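Local atomic coordinates of Exo beta-1,2-glucooligosaccharide sophorohydrolase (non-reducing end) (Parabacteroides distasonis ATCC 8503, PDB entry 5Z06), a protein that hydrolyses linear beta-1,2-glucans and beta-1,2-glucooligosaccharides of four or more units in exo fashion, releasing sophorose from the non-reducing end. Residues F357-D362 with R420-N425; V430-Y435 with M471-G476; Y445-P450 with W454-K459. All blocks are in the same frame, centred on the assembly; numbering follows the deposited sequence.

Interaction 1 (F357-D362 with R420-N425); sequences FLEKAD and RKSIDN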
loop_
_atom_site.group_PDB
_atom_site.type_symbol
_atom_site.label_atom_id
_atom_site.label_comp_id
_atom_site.label_asym_id
_atom_site.label_seq_id
_atom_site.Cartn_x
_atom_site.Cartn_y
_atom_site.Cartn_z
ATOM N N PHE A 357 -20.775 2.018 12.882
ATOM C CA PHE A 357 -20.470 0.965 11.943
ATOM C C PHE A 357 -19.971 -0.314 12.634
ATOM O O PHE A 357 -20.374 -1.416 12.292
ATOM C CB PHE A 357 -19.427 1.431 10.929
ATOM C CG PHE A 357 -18.920 0.319 10.083
ATOM C CD1 PHE A 357 -19.711 -0.174 9.049
ATOM C CD2 PHE A 357 -17.704 -0.294 10.364
ATOM C CE1 PHE A 357 -19.277 -1.243 8.279
ATOM C CE2 PHE A 357 -17.263 -1.353 9.584
ATOM C CZ PHE A 357 -18.054 -1.828 8.546
ATOM N N LEU A 358 -19.037 -0.155 13.566
ATOM C CA LEU A 358 -18.462 -1.307 14.253
ATOM C C LEU A 358 -19.503 -1.971 15.129
ATOM O O LEU A 358 -19.526 -3.200 15.238
ATOM C CB LEU A 358 -17.230 -0.935 15.055
ATOM C CG LEU A 358 -16.013 -0.577 14.212
ATOM C CD1 LEU A 358 -14.973 0.081 15.116
ATOM C CD2 LEU A 358 -15.436 -1.797 13.519
ATOM N N GLU A 359 -20.398 -1.185 15.708
ATOM C CA GLU A 359 -21.542 -1.772 16.396
ATOM C C GLU A 359 -22.319 -2.701 15.499
ATOM O O GLU A 359 -22.682 -3.772 15.919
ATOM C CB GLU A 359 -22.471 -0.703 16.955
ATOM C CG GLU A 359 -21.982 -0.195 18.300
ATOM C CD GLU A 359 -22.833 0.918 18.872
ATOM O OE1 GLU A 359 -23.914 1.216 18.315
ATOM O OE2 GLU A 359 -22.413 1.488 19.902
ATOM N N LYS A 360 -22.563 -2.286 14.264
ATOM C CA LYS A 360 -23.333 -3.070 13.327
ATOM C C LYS A 360 -22.545 -4.159 12.619
ATOM O O LYS A 360 -23.145 -5.035 12.047
ATOM C CB LYS A 360 -23.939 -2.160 12.281
ATOM C CG LYS A 360 -24.969 -1.198 12.857
ATOM C CD LYS A 360 -25.633 -0.366 11.766
ATOM C CE LYS A 360 -24.635 0.532 11.031
ATOM N NZ LYS A 360 -25.284 1.597 10.211
ATOM N N ALA A 361 -21.221 -4.091 12.605
ATOM C CA ALA A 361 -20.453 -5.072 11.873
ATOM C C ALA A 361 -20.633 -6.482 12.456
ATOM O O ALA A 361 -20.863 -6.631 13.661
ATOM C CB ALA A 361 -18.988 -4.690 11.877
ATOM N N ASP A 362 -20.536 -7.503 11.601
ATOM C CA ASP A 362 -20.506 -8.905 12.073
ATOM C C ASP A 362 -19.486 -9.073 13.194
ATOM O O ASP A 362 -18.351 -8.559 13.109
ATOM C CB ASP A 362 -20.090 -9.892 10.966
ATOM C CG ASP A 362 -21.079 -9.979 9.828
ATOM O OD1 ASP A 362 -22.275 -9.634 10.041
ATOM O OD2 ASP A 362 -20.637 -10.405 8.728
ATOM N N ARG A 420 -17.420 6.790 23.736
ATOM C CA ARG A 420 -16.899 6.024 24.854
ATOM C C ARG A 420 -17.782 4.831 25.198
ATOM O O ARG A 420 -17.267 3.712 25.277
ATOM C CB ARG A 420 -16.694 6.897 26.081
ATOM C CG ARG A 420 -15.529 7.864 25.964
ATOM C CD ARG A 420 -15.200 8.460 27.323
ATOM N NE ARG A 420 -16.351 9.106 27.956
ATOM C CZ ARG A 420 -16.742 10.366 27.733
ATOM N NH1 ARG A 420 -16.091 11.167 26.875
ATOM N NH2 ARG A 420 -17.805 10.834 28.362
ATOM N N LYS A 421 -19.093 5.081 25.356
ATOM C CA LYS A 421 -20.099 4.046 25.598
ATOM C C LYS A 421 -19.954 2.896 24.606
ATOM O O LYS A 421 -19.903 1.719 24.973
ATOM C CB LYS A 421 -21.528 4.607 25.477
ATOM C CG LYS A 421 -22.192 5.072 26.783
ATOM C CD LYS A 421 -23.738 5.157 26.707
ATOM C CE LYS A 421 -24.326 6.581 26.816
ATOM N NZ LYS A 421 -24.319 7.410 25.554
ATOM N N SER A 422 -19.923 3.264 23.336
ATOM C CA SER A 422 -19.902 2.313 22.260
ATOM C C SER A 422 -18.637 1.466 22.286
ATOM O O SER A 422 -18.693 0.244 22.233
ATOM C CB SER A 422 -20.012 3.053 20.946
ATOM O OG SER A 422 -19.876 2.155 19.878
ATOM N N ILE A 423 -17.505 2.131 22.419
ATOM C CA ILE A 423 -16.246 1.439 22.535
ATOM C C ILE A 423 -16.194 0.555 23.777
ATOM O O ILE A 423 -15.704 -0.555 23.691
ATOM C CB ILE A 423 -15.055 2.418 22.522
ATOM C CG1 ILE A 423 -14.918 3.033 21.120
ATOM C CG2 ILE A 423 -13.763 1.692 22.906
ATOM C CD1 ILE A 423 -14.145 4.333 21.065
ATOM N N ASP A 424 -16.674 1.026 24.923
ATOM C CA ASP A 424 -16.599 0.194 26.128
ATOM C C ASP A 424 -17.356 -1.094 25.900
ATOM O O ASP A 424 -16.865 -2.157 26.266
ATOM C CB ASP A 424 -17.162 0.893 27.371
ATOM C CG ASP A 424 -16.363 2.104 27.772
ATOM O OD1 ASP A 424 -15.203 2.265 27.333
ATOM O OD2 ASP A 424 -16.920 2.920 28.518
ATOM N N ASN A 425 -18.527 -0.998 25.270
ATOM C CA ASN A 425 -19.370 -2.165 25.022
ATOM C C ASN A 425 -18.797 -3.107 23.955
ATOM O O ASN A 425 -18.751 -4.331 24.157
ATOM C CB ASN A 425 -20.821 -1.731 24.716
ATOM C CG ASN A 425 -21.589 -1.416 25.984
ATOM O OD1 ASN A 425 -21.607 -2.223 26.913
ATOM N ND2 ASN A 425 -22.191 -0.239 26.054
#
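E359 and S422 mark the closest backbone approach, their CA atoms 7.3 Å apart, where the last turn of helix 344-360 runs beside helix 414-428 with the two chains heading in broadly the same direction. The first helix ends at K360, and A361 is the first residue to leave helical phi/psi, while 420-425 remains helical throughout. At this spacing the backbones do not meet, and the contact is carried by one pair of side chains. S422 OG donates to E359 OE2 at 2.6 Å, reaching the carboxylate oxygen from above its plane, tilted 40° out of it. The hydroxyl is swung toward the neighbouring helix because OG stands anti to the S422 backbone N (chi1 175°). E359 answers with an extended chain beyond CG, which carries OE2 across although the CB of this residue does not itself face S422. The serine is buried and the glutamate exposed, so the bond runs from a buried hydroxyl to an exposed carboxylate. Nearby, L358 packs on L398 and L402, and I423 touches R406, all of helix 392-408. Three helices nested in this way are consistent with the alpha/alpha toroid of the six-hairpin glycosidases to which the catalytic part is related.

Interaction 2 (V430-Y435 with M471-G476); sequences VEWSWY and MLAIMG
L472 O, which faces the indole of W432, is gripped from within its own helix by two backbone N-H groups: G476 N at 2.8 Å and, more weakly, M475 N. The indole nitrogen W432 NE1 passes this carbonyl at 3.6 Å, but the oxygen lies over the face of the ring system, and no hydrogen bond crosses between 430-435 and 471-476. What joins them is the flat of the tryptophan laid against the last turn of helix 467-475. A473 CA sits over the five-membered ring, 3.6 Å from its centroid and 26° off the ring normal, a CH-pi contact directed through the backbone carbon. Beside it, A473 CB meets W432 CB at 3.6 Å. Farther along the indole, L472 CB touches W432 CZ2 at 3.7 Å, the leucine side chain crossing the benzo end obliquely. W432 CG is anti to its own carbonyl carbon (chi1 -56°), the setting that turns one ring face to A473 CA and L472 O. G476, the first residue past the helical conformation, brings its CA to 4.0 Å from W432 CD1, and a CB built there would point at the indole and fall only 2.6 Å from CD1, so the absence of a side chain is what lets the helix end come so near. V430 CG1 lies over the opposite face of the indole, 3.4 Å above its plane, and W427 and L392 pack around it. All four touching residues are buried. The chemistry is therefore almost wholly one of shape and dispersion: the ring is held flat between a valine methyl and a helix backbone, while the nearby carbonyl is already bonded within its own helix, so the indole N-H is probably not needed there.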
loop_
_atom_site.group_PDB
_atom_site.type_symbol
_atom_site.label_atom_id
_atom_site.label_comp_id
_atom_site.label_asym_id
_atom_site.label_seq_id
_atom_site.Cartn_x
_atom_site.Cartn_y
_atom_site.Cartn_z
ATOM N N VAL A 430 -15.683 -8.378 23.279
ATOM C CA VAL A 430 -14.747 -9.218 22.533
ATOM C C VAL A 430 -14.458 -10.435 23.410
ATOM O O VAL A 430 -13.783 -10.333 24.449
ATOM C CB VAL A 430 -13.413 -8.533 22.185
ATOM C CG1 VAL A 430 -12.534 -9.501 21.404
ATOM C CG2 VAL A 430 -13.632 -7.276 21.376
ATOM N N GLU A 431 -14.961 -11.586 22.993
ATOM C CA GLU A 431 -14.750 -12.811 23.773
ATOM C C GLU A 431 -13.369 -13.404 23.490
ATOM O O GLU A 431 -13.240 -14.423 22.801
ATOM C CB GLU A 431 -15.845 -13.829 23.489
ATOM C CG GLU A 431 -17.245 -13.315 23.739
ATOM C CD GLU A 431 -18.300 -14.163 23.057
ATOM O OE1 GLU A 431 -18.144 -15.410 23.059
ATOM O OE2 GLU A 431 -19.272 -13.579 22.523
ATOM N N TRP A 432 -12.340 -12.766 24.041
ATOM C CA TRP A 432 -10.951 -13.220 23.862
ATOM C C TRP A 432 -10.793 -14.697 24.239
ATOM O O TRP A 432 -10.159 -15.461 23.517
ATOM C CB TRP A 432 -9.964 -12.371 24.681
ATOM C CG TRP A 432 -10.043 -10.903 24.383
ATOM C CD1 TRP A 432 -10.678 -9.970 25.118
ATOM C CD2 TRP A 432 -9.469 -10.218 23.269
ATOM N NE1 TRP A 432 -10.536 -8.735 24.548
ATOM C CE2 TRP A 432 -9.805 -8.863 23.400
ATOM C CE3 TRP A 432 -8.713 -10.618 22.171
ATOM C CZ2 TRP A 432 -9.432 -7.914 22.463
ATOM C CZ3 TRP A 432 -8.329 -9.668 21.259
ATOM C CH2 TRP A 432 -8.703 -8.332 21.409
ATOM N N SER A 433 -11.392 -15.083 25.362
ATOM C CA SER A 433 -11.319 -16.446 25.887
ATOM C C SER A 433 -11.827 -17.472 24.912
ATOM O O SER A 433 -11.301 -18.569 24.866
ATOM C CB SER A 433 -12.085 -16.566 27.206
ATOM O OG SER A 433 -13.380 -16.021 27.086
ATOM N N TRP A 434 -12.849 -17.117 24.137
ATOM C CA TRP A 434 -13.353 -17.963 23.091
ATOM C C TRP A 434 -12.247 -18.397 22.147
ATOM O O TRP A 434 -12.205 -19.546 21.734
ATOM C CB TRP A 434 -14.424 -17.258 22.262
ATOM C CG TRP A 434 -14.867 -18.103 21.134
ATOM C CD1 TRP A 434 -14.442 -18.020 19.839
ATOM C CD2 TRP A 434 -15.749 -19.231 21.199
ATOM N NE1 TRP A 434 -15.026 -19.003 19.087
ATOM C CE2 TRP A 434 -15.845 -19.757 19.889
ATOM C CE3 TRP A 434 -16.494 -19.827 22.224
ATOM C CZ2 TRP A 434 -16.660 -20.857 19.576
ATOM C CZ3 TRP A 434 -17.306 -20.910 21.914
ATOM C CH2 TRP A 434 -17.370 -21.423 20.604
ATOM N N TYR A 435 -11.344 -17.476 21.824
ATOM C CA TYR A 435 -10.273 -17.763 20.867
ATOM C C TYR A 435 -9.139 -18.652 21.403
ATOM O O TYR A 435 -8.164 -18.919 20.697
ATOM C CB TYR A 435 -9.765 -16.453 20.248
ATOM C CG TYR A 435 -10.766 -15.952 19.272
ATOM C CD1 TYR A 435 -11.902 -15.271 19.694
ATOM C CD2 TYR A 435 -10.631 -16.221 17.916
ATOM C CE1 TYR A 435 -12.856 -14.849 18.779
ATOM C CE2 TYR A 435 -11.588 -15.797 16.995
ATOM C CZ TYR A 435 -12.693 -15.122 17.438
ATOM O OH TYR A 435 -13.620 -14.710 16.529
ATOM N N MET A 471 -1.995 -9.233 24.973
ATOM C CA MET A 471 -2.159 -8.152 25.920
ATOM C C MET A 471 -3.633 -7.867 26.082
ATOM O O MET A 471 -4.139 -7.901 27.197
ATOM C CB MET A 471 -1.448 -6.898 25.461
ATOM C CG MET A 471 0.053 -7.019 25.493
ATOM S SD MET A 471 0.690 -6.854 27.162
ATOM C CE MET A 471 2.009 -8.029 26.987
ATOM N N LEU A 472 -4.315 -7.626 24.969
ATOM C CA LEU A 472 -5.708 -7.218 25.037
ATOM C C LEU A 472 -6.585 -8.331 25.530
ATOM O O LEU A 472 -7.506 -8.076 26.303
ATOM C CB LEU A 472 -6.208 -6.645 23.721
ATOM C CG LEU A 472 -5.605 -5.262 23.441
ATOM C CD1 LEU A 472 -5.865 -4.840 21.998
ATOM C CD2 LEU A 472 -6.180 -4.206 24.363
ATOM N N ALA A 473 -6.277 -9.557 25.122
ATOM C CA ALA A 473 -6.977 -10.722 25.624
ATOM C C ALA A 473 -6.947 -10.791 27.138
ATOM O O ALA A 473 -7.944 -11.088 27.740
ATOM C CB ALA A 473 -6.419 -12.001 25.022
ATOM N N ILE A 474 -5.795 -10.494 27.720
ATOM C CA ILE A 474 -5.572 -10.496 29.156
ATOM C C ILE A 474 -6.183 -9.245 29.838
ATOM O O ILE A 474 -6.526 -9.263 31.033
ATOM C CB ILE A 474 -4.038 -10.582 29.411
ATOM C CG1 ILE A 474 -3.492 -11.932 28.913
ATOM C CG2 ILE A 474 -3.672 -10.412 30.888
ATOM C CD1 ILE A 474 -1.987 -11.963 28.721
ATOM N N MET A 475 -6.294 -8.154 29.095
ATOM C CA MET A 475 -6.891 -6.918 29.626
ATOM C C MET A 475 -8.386 -6.926 29.537
ATOM O O MET A 475 -9.039 -6.138 30.208
ATOM C CB MET A 475 -6.379 -5.715 28.852
ATOM C CG MET A 475 -4.875 -5.521 28.968
ATOM S SD MET A 475 -4.238 -4.591 27.560
ATOM C CE MET A 475 -2.529 -4.431 28.087
ATOM N N GLY A 476 -8.939 -7.781 28.680
ATOM C CA GLY A 476 -10.383 -7.891 28.503
ATOM C C GLY A 476 -11.035 -8.049 29.862
ATOM O O GLY A 476 -10.679 -8.964 30.594
#

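Interaction 3 (Y445-P450 with W454-K459); sequences YWHWSP and WVINHK
Two direct hydrogen bonds join the segments. W446 N donates to H458 O at 2.9 Å with an N-H...O angle of 162°, meeting the carbonyl almost head-on, and K459 NZ, its chain bent at the last torsion, donates to Y445 OH at 3.1 Å. The first lies next to the single backbone bridge of Y445 with K459; the second ties the side chains of that same pair. Two waters take over where the chains spread apart: water 1 accepts from H447 N and H458 N and also bonds H447 ND1, in the imidazole plane, while water 2 donates to H447 O at 2.7 Å and accepts from N457 N. Aromatic contacts occupy both ends. W448 turns its edge to the face of W454, the five- and six-membered centroids 4.5 Å apart and the planes at 55°; CG stands anti to the W448 backbone N (chi1 176°), which carries CD1 over the W454 face, and W448 CB adds a CH-pi contact to the same six-membered ring. Y445 CB touches W454 CZ3, completing the cluster. At the other end W446 CE3 lies over the H458 ring, 3.7 Å from ND1. The CH-pi contact of I456 CD1 is centred on the H447 imidazole, 3.9 Å from its centroid, while W446 CD1 lies over the opposite face, toward the rim. A leucine in place of W454 would probably leave the edge of W448 without its aromatic face and open a gap beside Y445 CB. Beyond the segments, strand 447-448 pairs with strand 390-391, and W434, from the loop after helix 414-428, packs on both W448 and W454. Helix 495-505 supplies Y500, hydrogen-bonded to H458 NE2, and Y496, a cation-pi partner of K459.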
loop_
_atom_site.group_PDB
_atom_site.type_symbol
_atom_site.label_atom_id
_atom_site.label_comp_id
_atom_site.label_asym_id
_atom_site.label_seq_id
_atom_site.Cartn_x
_atom_site.Cartn_y
_atom_site.Cartn_z
ATOM N N TYR A 445 -5.897 -18.607 19.486
ATOM C CA TYR A 445 -5.932 -18.826 18.058
ATOM C C TYR A 445 -6.230 -17.547 17.297
ATOM O O TYR A 445 -6.929 -16.646 17.789
ATOM C CB TYR A 445 -6.907 -19.926 17.702
ATOM C CG TYR A 445 -6.347 -21.273 18.106
ATOM C CD1 TYR A 445 -6.349 -21.664 19.440
ATOM C CD2 TYR A 445 -5.742 -22.114 17.174
ATOM C CE1 TYR A 445 -5.809 -22.873 19.830
ATOM C CE2 TYR A 445 -5.205 -23.330 17.561
ATOM C CZ TYR A 445 -5.256 -23.703 18.886
ATOM O OH TYR A 445 -4.718 -24.885 19.305
ATOM N N TRP A 446 -5.663 -17.490 16.096
ATOM C CA TRP A 446 -5.764 -16.351 15.204
ATOM C C TRP A 446 -7.199 -16.186 14.715
ATOM O O TRP A 446 -7.731 -15.067 14.730
ATOM C CB TRP A 446 -4.802 -16.517 14.015
ATOM C CG TRP A 446 -4.393 -15.255 13.356
ATOM C CD1 TRP A 446 -5.201 -14.297 12.865
ATOM C CD2 TRP A 446 -3.055 -14.823 13.099
ATOM N NE1 TRP A 446 -4.459 -13.270 12.335
ATOM C CE2 TRP A 446 -3.137 -13.570 12.453
ATOM C CE3 TRP A 446 -1.795 -15.377 13.335
ATOM C CZ2 TRP A 446 -2.017 -12.841 12.076
ATOM C CZ3 TRP A 446 -0.673 -14.659 12.944
ATOM C CH2 TRP A 446 -0.791 -13.403 12.324
ATOM N N HIS A 447 -7.828 -17.286 14.307
ATOM C CA HIS A 447 -9.098 -17.189 13.589
ATOM C C HIS A 447 -10.168 -18.047 14.187
ATOM O O HIS A 447 -9.880 -19.085 14.773
ATOM C CB HIS A 447 -8.937 -17.620 12.124
ATOM C CG HIS A 447 -7.800 -16.970 11.387
ATOM N ND1 HIS A 447 -6.547 -17.537 11.316
ATOM C CD2 HIS A 447 -7.752 -15.864 10.606
ATOM C CE1 HIS A 447 -5.761 -16.786 10.562
ATOM N NE2 HIS A 447 -6.473 -15.767 10.112
ATOM N N TRP A 448 -11.418 -17.635 13.995
ATOM C CA TRP A 448 -12.549 -18.532 14.215
ATOM C C TRP A 448 -13.589 -18.257 13.168
ATOM O O TRP A 448 -14.003 -17.116 13.012
ATOM C CB TRP A 448 -13.180 -18.365 15.605
ATOM C CG TRP A 448 -14.394 -19.242 15.753
ATOM C CD1 TRP A 448 -14.397 -20.567 15.994
ATOM C CD2 TRP A 448 -15.772 -18.855 15.650
ATOM N NE1 TRP A 448 -15.678 -21.048 16.048
ATOM C CE2 TRP A 448 -16.549 -20.025 15.843
ATOM C CE3 TRP A 448 -16.424 -17.642 15.401
ATOM C CZ2 TRP A 448 -17.941 -20.024 15.820
ATOM C CZ3 TRP A 448 -17.828 -17.630 15.366
ATOM C CH2 TRP A 448 -18.571 -18.825 15.584
ATOM N N SER A 449 -14.012 -19.306 12.467
ATOM C CA SER A 449 -14.999 -19.193 11.386
ATOM C C SER A 449 -16.387 -19.601 11.887
ATOM O O SER A 449 -16.500 -20.617 12.540
ATOM C CB SER A 449 -14.606 -20.085 10.217
ATOM O OG SER A 449 -15.709 -20.296 9.359
ATOM N N PRO A 450 -17.441 -18.814 11.571
ATOM C CA PRO A 450 -18.791 -19.176 12.002
ATOM C C PRO A 450 -19.254 -20.516 11.465
ATOM O O PRO A 450 -20.064 -21.158 12.120
ATOM C CB PRO A 450 -19.665 -18.055 11.416
ATOM C CG PRO A 450 -18.925 -17.629 10.213
ATOM C CD PRO A 450 -17.483 -17.650 10.666
ATOM N N TRP A 454 -12.502 -23.885 13.752
ATOM C CA TRP A 454 -11.067 -23.673 13.925
ATOM C C TRP A 454 -10.242 -24.265 12.787
ATOM O O TRP A 454 -9.094 -24.609 12.990
ATOM C CB TRP A 454 -10.617 -24.265 15.257
ATOM C CG TRP A 454 -11.487 -23.821 16.367
ATOM C CD1 TRP A 454 -12.529 -24.511 16.939
ATOM C CD2 TRP A 454 -11.433 -22.567 17.013
ATOM N NE1 TRP A 454 -13.110 -23.756 17.924
ATOM C CE2 TRP A 454 -12.448 -22.559 17.994
ATOM C CE3 TRP A 454 -10.615 -21.439 16.867
ATOM C CZ2 TRP A 454 -12.670 -21.470 18.809
ATOM C CZ3 TRP A 454 -10.827 -20.357 17.694
ATOM C CH2 TRP A 454 -11.844 -20.382 18.656
ATOM N N VAL A 455 -10.809 -24.305 11.580
ATOM C CA VAL A 455 -10.135 -24.903 10.442
ATOM C C VAL A 455 -8.752 -24.288 10.185
ATOM O O VAL A 455 -7.816 -25.033 9.882
ATOM C CB VAL A 455 -11.025 -24.905 9.167
ATOM C CG1 VAL A 455 -11.274 -23.489 8.647
ATOM C CG2 VAL A 455 -10.408 -25.784 8.087
ATOM N N ILE A 456 -8.596 -22.959 10.322
ATOM C CA ILE A 456 -7.290 -22.353 9.982
ATOM C C ILE A 456 -6.260 -22.721 11.018
ATOM O O ILE A 456 -5.126 -23.032 10.665
ATOM C CB ILE A 456 -7.331 -20.842 9.768
ATOM C CG1 ILE A 456 -8.239 -20.548 8.567
ATOM C CG2 ILE A 456 -5.903 -20.291 9.549
ATOM C CD1 ILE A 456 -8.420 -19.076 8.235
ATOM N N ASN A 457 -6.658 -22.679 12.288
ATOM C CA ASN A 457 -5.917 -23.339 13.365
ATOM C C ASN A 457 -4.485 -22.829 13.555
ATOM O O ASN A 457 -3.525 -23.594 13.748
ATOM C CB ASN A 457 -5.933 -24.869 13.153
ATOM C CG ASN A 457 -5.976 -25.633 14.459
ATOM O OD1 ASN A 457 -6.878 -25.435 15.303
ATOM N ND2 ASN A 457 -4.996 -26.502 14.648
ATOM N N HIS A 458 -4.360 -21.514 13.512
ATOM C CA HIS A 458 -3.078 -20.862 13.609
ATOM C C HIS A 458 -2.957 -20.371 15.044
ATOM O O HIS A 458 -3.713 -19.485 15.471
ATOM C CB HIS A 458 -3.046 -19.716 12.614
ATOM C CG HIS A 458 -1.695 -19.132 12.392
ATOM N ND1 HIS A 458 -1.379 -18.431 11.250
ATOM C CD2 HIS A 458 -0.578 -19.137 13.154
ATOM C CE1 HIS A 458 -0.119 -18.038 11.316
ATOM N NE2 HIS A 458 0.392 -18.459 12.458
ATOM N N LYS A 459 -2.029 -20.959 15.800
ATOM C CA LYS A 459 -1.777 -20.534 17.172
ATOM C C LYS A 459 -1.066 -19.206 17.158
ATOM O O LYS A 459 -0.266 -18.957 16.260
ATOM C CB LYS A 459 -0.919 -21.534 17.909
ATOM C CG LYS A 459 -1.637 -22.836 18.235
ATOM C CD LYS A 459 -0.613 -23.953 18.457
ATOM C CE LYS A 459 -1.195 -25.149 19.204
ATOM N NZ LYS A 459 -2.000 -26.030 18.316
HETATM O O HOH W 1 -6.577 -19.702 13.314
HETATM O O HOH W 2 -8.937 -21.096 13.289
#

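In the fold
Interaction 2 is fully buried, interaction 1 half buried, and interaction 3 lies nearer the surface. Chemistry follows place: a lone hydroxyl-carboxylate bond spans the helices of interaction 1, apolar and CH-pi packing, without a hydrogen bond across, makes interaction 2, and interaction 3 mixes waters, hydrogen bonds and aromatic rings. Interaction 1 closes before the other two open; helix 414-428 carries its 420-425 and leads into 430-435. Interactions 1 and 2 do not touch, their nearest atoms about 5 Å apart. Interaction 3 is nested in the loop closed by interaction 2 and abuts it: Y435 O lies 2.6 Å from Y445 N, a probable hydrogen bond, and Y435 CE2 packs on W448 CB.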